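Local coordinates for 3-hydroxyisobutyrate dehydrogenase (Salmonella typhimurium, PDB 3G0O), which probably oxidises L-threonate to 2-dehydro-L-erythronate with NAD(+), or less readily NADP(+), as the hydride acceptor, at residues 57-62 with 86-91; 101-106 with 246-251; 228-233 with 283-288. All coordinates share one frame; numbering follows the deposited sequence.

Contact 1: 57-62 with 86-91; sequences SAREFA and DGVAHL
A62 and V88 meet at the heart of this contact, the methyl CB of A62 lying 3.6 Å from CB of V88, so the valine is touched at its branch point. V88 CG1 reaches past it into the other turn: it stands anti to its own carbonyl carbon (chi1 -58°), which carries it to 3.7 Å from the backbone N of R59 and 3.9 Å from CG of the same arginine. The A58 methyl adds a looser touch, CB to V88 CG1 at 4.3 Å. L91 adds an outer touch, with CD1 4.1 Å from the carbonyl O of R59.

On the solvent side, the R59 chain runs extended at about a right angle over V88 and brings its guanidinium to D86. The salt bridge from NH2 to D86 OD2 is long and rests on a crowded part of the model, so the details of this pairing, including how the two flat groups are turned, are doubtful.

The A58 carbonyl O accepts from both F61 N and A62 N, which folds 57-62 into a tight turn and turns the A62 methyl toward V88. Behind this layer, A58 and F61 rest on strand 32-36, while F61 and V88 share L68 of strand 67-70. Apolar inside and charged outside, the contact joins two connecting loops beside strands 32-36 and 67-70 of a Rossmann-type nucleotide-binding domain.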
loop_
_atom_site.group_PDB
_atom_site.type_symbol
_atom_site.label_atom_id
_atom_site.label_comp_id
_atom_site.label_asym_id
_atom_site.label_seq_id
_atom_site.Cartn_x
_atom_site.Cartn_y
_atom_site.Cartn_z
ATOM N N SER A 57 -17.352 11.863 -31.056
ATOM C CA SER A 57 -16.196 12.750 -31.002
ATOM C C SER A 57 -16.616 14.103 -30.451
ATOM O O SER A 57 -17.805 14.377 -30.301
ATOM C CB SER A 57 -15.577 12.936 -32.383
ATOM O OG SER A 57 -16.272 13.920 -33.119
ATOM N N ALA A 58 -15.634 14.945 -30.159
ATOM C CA ALA A 58 -15.893 16.262 -29.603
ATOM C C ALA A 58 -15.964 17.360 -30.663
ATOM O O ALA A 58 -16.098 18.537 -30.323
ATOM C CB ALA A 58 -14.818 16.598 -28.573
ATOM N N ARG A 59 -15.883 16.983 -31.939
ATOM C CA ARG A 59 -15.935 17.968 -33.022
ATOM C C ARG A 59 -17.229 18.784 -32.996
ATOM O O ARG A 59 -17.233 19.949 -33.376
ATOM C CB ARG A 59 -15.791 17.284 -34.394
ATOM C CG ARG A 59 -14.540 16.424 -34.534
ATOM C CD ARG A 59 -14.347 15.865 -35.945
ATOM N NE ARG A 59 -13.573 14.629 -35.887
ATOM C CZ ARG A 59 -14.085 13.451 -35.545
ATOM N NH1 ARG A 59 -15.372 13.355 -35.253
ATOM N NH2 ARG A 59 -13.313 12.376 -35.450
ATOM N N GLU A 60 -18.318 18.178 -32.528
ATOM C CA GLU A 60 -19.609 18.859 -32.477
ATOM C C GLU A 60 -19.662 20.016 -31.471
ATOM O O GLU A 60 -20.407 20.979 -31.670
ATOM C CB GLU A 60 -20.727 17.859 -32.132
ATOM C CG GLU A 60 -20.454 16.391 -32.518
ATOM C CD GLU A 60 -20.683 16.078 -33.983
ATOM O OE1 GLU A 60 -20.198 16.844 -34.847
ATOM O OE2 GLU A 60 -21.341 15.051 -34.277
ATOM N N PHE A 61 -18.882 19.934 -30.394
ATOM C CA PHE A 61 -18.916 20.986 -29.381
ATOM C C PHE A 61 -17.591 21.667 -29.036
ATOM O O PHE A 61 -17.576 22.633 -28.276
ATOM C CB PHE A 61 -19.559 20.431 -28.100
ATOM C CG PHE A 61 -18.858 19.223 -27.537
ATOM C CD1 PHE A 61 -17.639 19.352 -26.871
ATOM C CD2 PHE A 61 -19.406 17.953 -27.688
ATOM C CE1 PHE A 61 -16.975 18.230 -26.362
ATOM C CE2 PHE A 61 -18.753 16.825 -27.183
ATOM C CZ PHE A 61 -17.536 16.964 -26.520
ATOM N N ALA A 62 -16.487 21.179 -29.594
ATOM C CA ALA A 62 -15.173 21.756 -29.313
ATOM C C ALA A 62 -15.130 23.265 -29.544
ATOM O O ALA A 62 -14.395 23.988 -28.867
ATOM C CB ALA A 62 -14.113 21.069 -30.166
ATOM N N ASP A 86 -9.233 14.300 -37.783
ATOM C CA ASP A 86 -10.409 14.597 -36.968
ATOM C C ASP A 86 -10.072 15.254 -35.615
ATOM O O ASP A 86 -10.768 15.033 -34.616
ATOM C CB ASP A 86 -11.197 13.310 -36.741
ATOM C CG ASP A 86 -11.464 12.564 -38.030
ATOM O OD1 ASP A 86 -11.722 13.217 -39.069
ATOM O OD2 ASP A 86 -11.418 11.318 -38.002
ATOM N N GLY A 87 -9.006 16.052 -35.586
ATOM C CA GLY A 87 -8.615 16.720 -34.352
ATOM C C GLY A 87 -9.555 17.871 -34.037
ATOM O O GLY A 87 -10.282 18.321 -34.920
ATOM N N VAL A 88 -9.550 18.357 -32.795
ATOM C CA VAL A 88 -10.440 19.451 -32.409
ATOM C C VAL A 88 -9.745 20.716 -31.921
ATOM O O VAL A 88 -10.394 21.749 -31.744
ATOM C CB VAL A 88 -11.425 19.007 -31.302
ATOM C CG1 VAL A 88 -12.233 17.816 -31.777
ATOM C CG2 VAL A 88 -10.667 18.679 -30.024
ATOM N N ALA A 89 -8.434 20.645 -31.705
ATOM C CA ALA A 89 -7.685 21.801 -31.217
ATOM C C ALA A 89 -7.934 23.062 -32.047
ATOM O O ALA A 89 -8.196 24.129 -31.492
ATOM C CB ALA A 89 -6.191 21.483 -31.183
ATOM N N HIS A 90 -7.875 22.930 -33.371
ATOM C CA HIS A 90 -8.075 24.062 -34.274
ATOM C C HIS A 90 -9.489 24.645 -34.283
ATOM O O HIS A 90 -9.720 25.698 -34.869
ATOM C CB HIS A 90 -7.687 23.661 -35.701
ATOM C CG HIS A 90 -8.604 22.648 -36.313
ATOM N ND1 HIS A 90 -9.502 22.963 -37.311
ATOM C CD2 HIS A 90 -8.786 21.335 -36.046
ATOM C CE1 HIS A 90 -10.197 21.886 -37.631
ATOM N NE2 HIS A 90 -9.782 20.884 -36.877
ATOM N N LEU A 91 -10.433 23.970 -33.637
ATOM C CA LEU A 91 -11.808 24.453 -33.598
ATOM C C LEU A 91 -12.084 25.221 -32.316
ATOM O O LEU A 91 -13.070 25.945 -32.213
ATOM C CB LEU A 91 -12.772 23.278 -33.683
ATOM C CG LEU A 91 -12.662 22.398 -34.922
ATOM C CD1 LEU A 91 -13.640 21.245 -34.782
ATOM C CD2 LEU A 91 -12.954 23.217 -36.169
#

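Contact 2: 101-106 with 246-251; sequences SSTISS and VKDLGL
The carboxylate of D248, on helix 242-258, reaches T103: its OD1 lies 3.5 Å from the T103 methyl CG2, the two side chains crossing at about a right angle. The same OD1 takes a salt bridge from the preceding residue, K247, whose chain leaves the helix extended and hooks at its end, which brings NZ to 2.8 Å from D248 OD1, on the syn side of the carboxylate but 35° out of its plane. The other oxygen, OD2, is joined to the threonine through a water, which donates to D248 OD2 over a very short distance and lies 2.9 Å from T103 OG1. Outside the pair, OD2 is also bonded to Q183 NE2, and T103 OG1 to NZ of K179, the predicted active-site lysine.

L251 supplies the apolar half. With CG anti to the backbone N (chi1 -179°), its two methyls spread over the loop: CD2 is 3.7 Å from the carbonyl carbon of I104, and CD1 is 3.9 Å from CB of S105. S105 keeps its OG for the helix that follows, as the N-cap bonded to D108 N.

Loop and helix are thus joined by apolar contacts and a water rather than by a direct hydrogen bond. T103 OG1, which holds that water, also bonds K179 NZ, consistent with a second-shell position beside the predicted active site.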
loop_
_atom_site.group_PDB
_atom_site.type_symbol
_atom_site.label_atom_id
_atom_site.label_comp_id
_atom_site.label_asym_id
_atom_site.label_seq_id
_atom_site.Cartn_x
_atom_site.Cartn_y
_atom_site.Cartn_z
ATOM N N SER A 101 -5.407 14.685 -19.069
ATOM C CA SER A 101 -5.335 13.799 -17.918
ATOM C C SER A 101 -5.180 12.347 -18.367
ATOM O O SER A 101 -6.120 11.553 -18.320
ATOM C CB SER A 101 -6.594 13.966 -17.072
ATOM O OG SER A 101 -6.747 15.323 -16.674
ATOM N N SER A 102 -3.975 12.015 -18.805
ATOM C CA SER A 102 -3.662 10.671 -19.276
ATOM C C SER A 102 -2.399 10.230 -18.538
ATOM O O SER A 102 -2.176 10.612 -17.395
ATOM C CB SER A 102 -3.412 10.719 -20.789
ATOM O OG SER A 102 -3.057 9.453 -21.316
ATOM N N THR A 103 -1.583 9.406 -19.180
ATOM C CA THR A 103 -0.327 8.978 -18.576
ATOM C C THR A 103 0.677 9.027 -19.715
ATOM O O THR A 103 0.865 8.051 -20.443
ATOM C CB THR A 103 -0.416 7.555 -17.991
ATOM O OG1 THR A 103 -1.444 7.514 -16.994
ATOM C CG2 THR A 103 0.899 7.163 -17.344
ATOM N N ILE A 104 1.307 10.187 -19.864
ATOM C CA ILE A 104 2.254 10.418 -20.942
ATOM C C ILE A 104 3.623 10.885 -20.445
ATOM O O ILE A 104 3.791 11.231 -19.279
ATOM C CB ILE A 104 1.668 11.469 -21.920
ATOM C CG1 ILE A 104 1.575 12.841 -21.242
ATOM C CG2 ILE A 104 0.286 11.028 -22.373
ATOM C CD1 ILE A 104 0.932 13.926 -22.108
ATOM N N SER A 105 4.601 10.906 -21.343
ATOM C CA SER A 105 5.943 11.330 -20.982
ATOM C C SER A 105 5.967 12.840 -20.811
ATOM O O SER A 105 5.079 13.546 -21.298
ATOM C CB SER A 105 6.936 10.939 -22.072
ATOM O OG SER A 105 6.747 11.740 -23.224
ATOM N N SER A 106 6.979 13.331 -20.107
ATOM C CA SER A 106 7.132 14.762 -19.899
ATOM C C SER A 106 7.358 15.434 -21.250
ATOM O O SER A 106 6.834 16.524 -21.513
ATOM C CB SER A 106 8.319 15.045 -18.988
ATOM O OG SER A 106 8.437 16.432 -18.738
ATOM N N VAL A 246 2.002 -2.594 -18.613
ATOM C CA VAL A 246 3.136 -2.961 -19.455
ATOM C C VAL A 246 3.587 -1.617 -20.039
ATOM O O VAL A 246 4.779 -1.305 -20.100
ATOM C CB VAL A 246 2.718 -3.902 -20.614
ATOM C CG1 VAL A 246 3.833 -3.991 -21.641
ATOM C CG2 VAL A 246 2.397 -5.280 -20.072
ATOM N N LYS A 247 2.608 -0.815 -20.441
ATOM C CA LYS A 247 2.874 0.498 -21.005
ATOM C C LYS A 247 3.420 1.463 -19.956
ATOM O O LYS A 247 4.470 2.065 -20.152
ATOM C CB LYS A 247 1.591 1.073 -21.616
ATOM C CG LYS A 247 1.648 2.561 -21.935
ATOM C CD LYS A 247 0.361 3.029 -22.607
ATOM C CE LYS A 247 -0.870 2.754 -21.741
ATOM N NZ LYS A 247 -0.908 3.594 -20.507
ATOM N N ASP A 248 2.712 1.598 -18.837
ATOM C CA ASP A 248 3.127 2.522 -17.790
ATOM C C ASP A 248 4.481 2.214 -17.168
ATOM O O ASP A 248 5.288 3.118 -16.977
ATOM C CB ASP A 248 2.056 2.608 -16.694
ATOM C CG ASP A 248 0.837 3.409 -17.135
ATOM O OD1 ASP A 248 0.789 3.830 -18.315
ATOM O OD2 ASP A 248 -0.068 3.618 -16.300
ATOM N N LEU A 249 4.731 0.949 -16.845
ATOM C CA LEU A 249 6.010 0.584 -16.259
ATOM C C LEU A 249 7.105 0.712 -17.318
ATOM O O LEU A 249 8.289 0.813 -16.994
ATOM C CB LEU A 249 5.952 -0.833 -15.685
ATOM C CG LEU A 249 5.141 -0.938 -14.383
ATOM C CD1 LEU A 249 4.990 -2.397 -13.986
ATOM C CD2 LEU A 249 5.822 -0.147 -13.276
ATOM N N GLY A 250 6.699 0.708 -18.582
ATOM C CA GLY A 250 7.660 0.881 -19.655
ATOM C C GLY A 250 8.098 2.338 -19.637
ATOM O O GLY A 250 9.274 2.654 -19.827
ATOM N N LEU A 251 7.141 3.231 -19.397
ATOM C CA LEU A 251 7.430 4.658 -19.341
ATOM C C LEU A 251 8.311 4.951 -18.124
ATOM O O LEU A 251 9.205 5.801 -18.180
ATOM C CB LEU A 251 6.126 5.455 -19.269
ATOM C CG LEU A 251 6.229 6.980 -19.233
ATOM C CD1 LEU A 251 7.130 7.476 -20.357
ATOM C CD2 LEU A 251 4.831 7.574 -19.364
HETATM O O HOH W 1 -2.232 4.790 -16.699
#

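Contact 3: 228-233 with 283-288; sequences MQHVVD and KEDDSA
D285 OD2 is gripped by three donors. H230 gives the bond that crosses between the segments: its ND1 is 2.8 Å from D285 OD2, with an N-H...O angle of 161°. The oxygen lies in the plane of the imidazole, at its edge, whereas the histidine nitrogen comes at the carboxylate from above, 50° out of its plane. S287 provides the other two. Its hydroxyl OG donates to D285 OD2 at 2.7 Å, using the anti lone pair, and its backbone N reaches the same oxygen at 3.3 Å from the opposite face of the carboxylate.

That backbone bond closes an Asx turn, with D285 holding the nitrogen two residues on, just where the chain enters a short 3-10 segment. A288 N bonds back to the carbonyl O of D285 and tightens the same turn. The whole site belongs to the all-helical C-terminal part of this HIBADH-related enzyme, where the loop after helix 264-281 packs against the end of helix 222-232. The second carboxylate oxygen, OD1, accepts from the backbone N of R239, so both ends of this buried group are engaged. The N-H and O-H donors around it would be expected to stabilise the carboxylate as an anion.

In S287, chi1 of 62° turns OG back to D285 OD2. The CB of S287 points toward helix 222-232, where it meets CE of the selenomethionine M228 at 4.0 Å and CG2 of V231 at 4.1 Å. M228 starts away from the loop, and bends in its chain bring CE round to S287; its other flanks lie against A193 and M197 of helix 174-202 and Y211 of helix 207-214.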
loop_
_atom_site.group_PDB
_atom_site.type_symbol
_atom_site.label_atom_id
_atom_site.label_comp_id
_atom_site.label_asym_id
_atom_site.label_seq_id
_atom_site.Cartn_x
_atom_site.Cartn_y
_atom_site.Cartn_z
HETATM N N MSE A 228 -6.918 -7.195 -5.260
HETATM C CA MSE A 228 -7.027 -8.556 -4.750
HETATM C C MSE A 228 -8.453 -9.027 -4.468
HETATM O O MSE A 228 -8.683 -10.211 -4.230
HETATM C CB MSE A 228 -6.127 -8.751 -3.529
HETATM C CG MSE A 228 -4.630 -8.691 -3.857
HETATM SE SE MSE A 228 -4.027 -9.894 -5.288
HETATM C CE MSE A 228 -4.181 -8.678 -6.805
ATOM N N GLN A 229 -9.411 -8.108 -4.499
ATOM C CA GLN A 229 -10.803 -8.494 -4.303
ATOM C C GLN A 229 -11.200 -9.233 -5.584
ATOM O O GLN A 229 -11.971 -10.190 -5.557
ATOM C CB GLN A 229 -11.690 -7.261 -4.114
ATOM C CG GLN A 229 -13.158 -7.600 -3.882
ATOM C CD GLN A 229 -13.377 -8.420 -2.619
ATOM O OE1 GLN A 229 -13.159 -7.938 -1.507
ATOM N NE2 GLN A 229 -13.801 -9.667 -2.788
ATOM N N HIS A 230 -10.654 -8.783 -6.711
ATOM C CA HIS A 230 -10.934 -9.412 -7.996
ATOM C C HIS A 230 -10.424 -10.849 -7.951
ATOM O O HIS A 230 -11.082 -11.772 -8.442
ATOM C CB HIS A 230 -10.227 -8.655 -9.129
ATOM C CG HIS A 230 -10.610 -7.212 -9.229
ATOM N ND1 HIS A 230 -9.944 -6.322 -10.046
ATOM C CD2 HIS A 230 -11.585 -6.500 -8.614
ATOM C CE1 HIS A 230 -10.491 -5.124 -9.926
ATOM N NE2 HIS A 230 -11.488 -5.207 -9.062
ATOM N N VAL A 231 -9.245 -11.035 -7.363
ATOM C CA VAL A 231 -8.648 -12.361 -7.253
ATOM C C VAL A 231 -9.474 -13.270 -6.357
ATOM O O VAL A 231 -9.715 -14.427 -6.692
ATOM C CB VAL A 231 -7.216 -12.294 -6.689
ATOM C CG1 VAL A 231 -6.697 -13.696 -6.404
ATOM C CG2 VAL A 231 -6.302 -11.587 -7.685
ATOM N N VAL A 232 -9.894 -12.747 -5.211
ATOM C CA VAL A 232 -10.696 -13.532 -4.286
ATOM C C VAL A 232 -11.988 -13.970 -4.969
ATOM O O VAL A 232 -12.444 -15.102 -4.787
ATOM C CB VAL A 232 -11.046 -12.722 -3.019
ATOM C CG1 VAL A 232 -11.980 -13.524 -2.131
ATOM C CG2 VAL A 232 -9.769 -12.374 -2.258
ATOM N N ASP A 233 -12.569 -13.074 -5.763
ATOM C CA ASP A 233 -13.809 -13.379 -6.467
ATOM C C ASP A 233 -13.581 -14.109 -7.785
ATOM O O ASP A 233 -14.538 -14.505 -8.449
ATOM C CB ASP A 233 -14.608 -12.098 -6.728
ATOM C CG ASP A 233 -15.076 -11.427 -5.450
ATOM O OD1 ASP A 233 -15.448 -12.148 -4.503
ATOM O OD2 ASP A 233 -15.084 -10.180 -5.399
ATOM N N LYS A 283 -5.273 -8.327 -22.097
ATOM C CA LYS A 283 -6.514 -7.566 -22.049
ATOM C C LYS A 283 -7.378 -7.869 -20.831
ATOM O O LYS A 283 -8.461 -7.309 -20.669
ATOM C CB LYS A 283 -7.294 -7.806 -23.341
ATOM C CG LYS A 283 -6.472 -7.408 -24.558
ATOM C CD LYS A 283 -6.992 -8.000 -25.844
ATOM C CE LYS A 283 -8.273 -7.346 -26.297
ATOM N NZ LYS A 283 -8.582 -7.721 -27.720
ATOM N N GLU A 284 -6.892 -8.758 -19.977
ATOM C CA GLU A 284 -7.609 -9.106 -18.761
ATOM C C GLU A 284 -7.272 -8.076 -17.686
ATOM O O GLU A 284 -6.357 -7.272 -17.860
ATOM C CB GLU A 284 -7.205 -10.502 -18.286
ATOM C CG GLU A 284 -7.812 -11.637 -19.113
ATOM C CD GLU A 284 -7.482 -13.007 -18.553
ATOM O OE1 GLU A 284 -7.191 -13.101 -17.342
ATOM O OE2 GLU A 284 -7.530 -13.994 -19.319
ATOM N N ASP A 285 -8.014 -8.096 -16.585
ATOM C CA ASP A 285 -7.772 -7.161 -15.489
ATOM C C ASP A 285 -6.295 -7.255 -15.097
ATOM O O ASP A 285 -5.721 -8.344 -15.135
ATOM C CB ASP A 285 -8.650 -7.527 -14.294
ATOM C CG ASP A 285 -8.648 -6.460 -13.227
ATOM O OD1 ASP A 285 -9.131 -5.341 -13.508
ATOM O OD2 ASP A 285 -8.164 -6.738 -12.109
ATOM N N ASP A 286 -5.676 -6.137 -14.715
ATOM C CA ASP A 286 -4.263 -6.192 -14.358
ATOM C C ASP A 286 -3.967 -7.142 -13.197
ATOM O O ASP A 286 -2.831 -7.588 -13.031
ATOM C CB ASP A 286 -3.678 -4.787 -14.082
ATOM C CG ASP A 286 -4.544 -3.941 -13.169
ATOM O OD1 ASP A 286 -5.138 -4.486 -12.220
ATOM O OD2 ASP A 286 -4.608 -2.709 -13.398
ATOM N N SER A 287 -4.982 -7.478 -12.405
ATOM C CA SER A 287 -4.755 -8.400 -11.305
ATOM C C SER A 287 -4.405 -9.779 -11.867
ATOM O O SER A 287 -3.902 -10.638 -11.146
ATOM C CB SER A 287 -5.991 -8.495 -10.395
ATOM O OG SER A 287 -7.124 -8.998 -11.082
ATOM N N ALA A 288 -4.653 -9.974 -13.163
ATOM C CA ALA A 288 -4.357 -11.251 -13.814
ATOM C C ALA A 288 -2.857 -11.522 -13.884
ATOM O O ALA A 288 -2.435 -12.601 -14.307
ATOM C CB ALA A 288 -4.964 -11.292 -15.217
#

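From the N terminus, contact 1 is the first to close: the loop after strand 53-55 is joined to the one after helix 75-82, within the nucleotide-binding half and across strand 67-70. Only then does contact 2 open, in the loop after strand 97-100, and it closes some 140 residues later on helix 242-258, tying the N-terminal sheet to the C-terminal helices. Contact 3 opens on helix 222-232 before contact 2 has closed and ends after helix 264-281, so the two cross. Their centres are about 21 Å apart. Contacts 1 and 3 lie on opposite sides of the chain's centre, about 36 Å between centres.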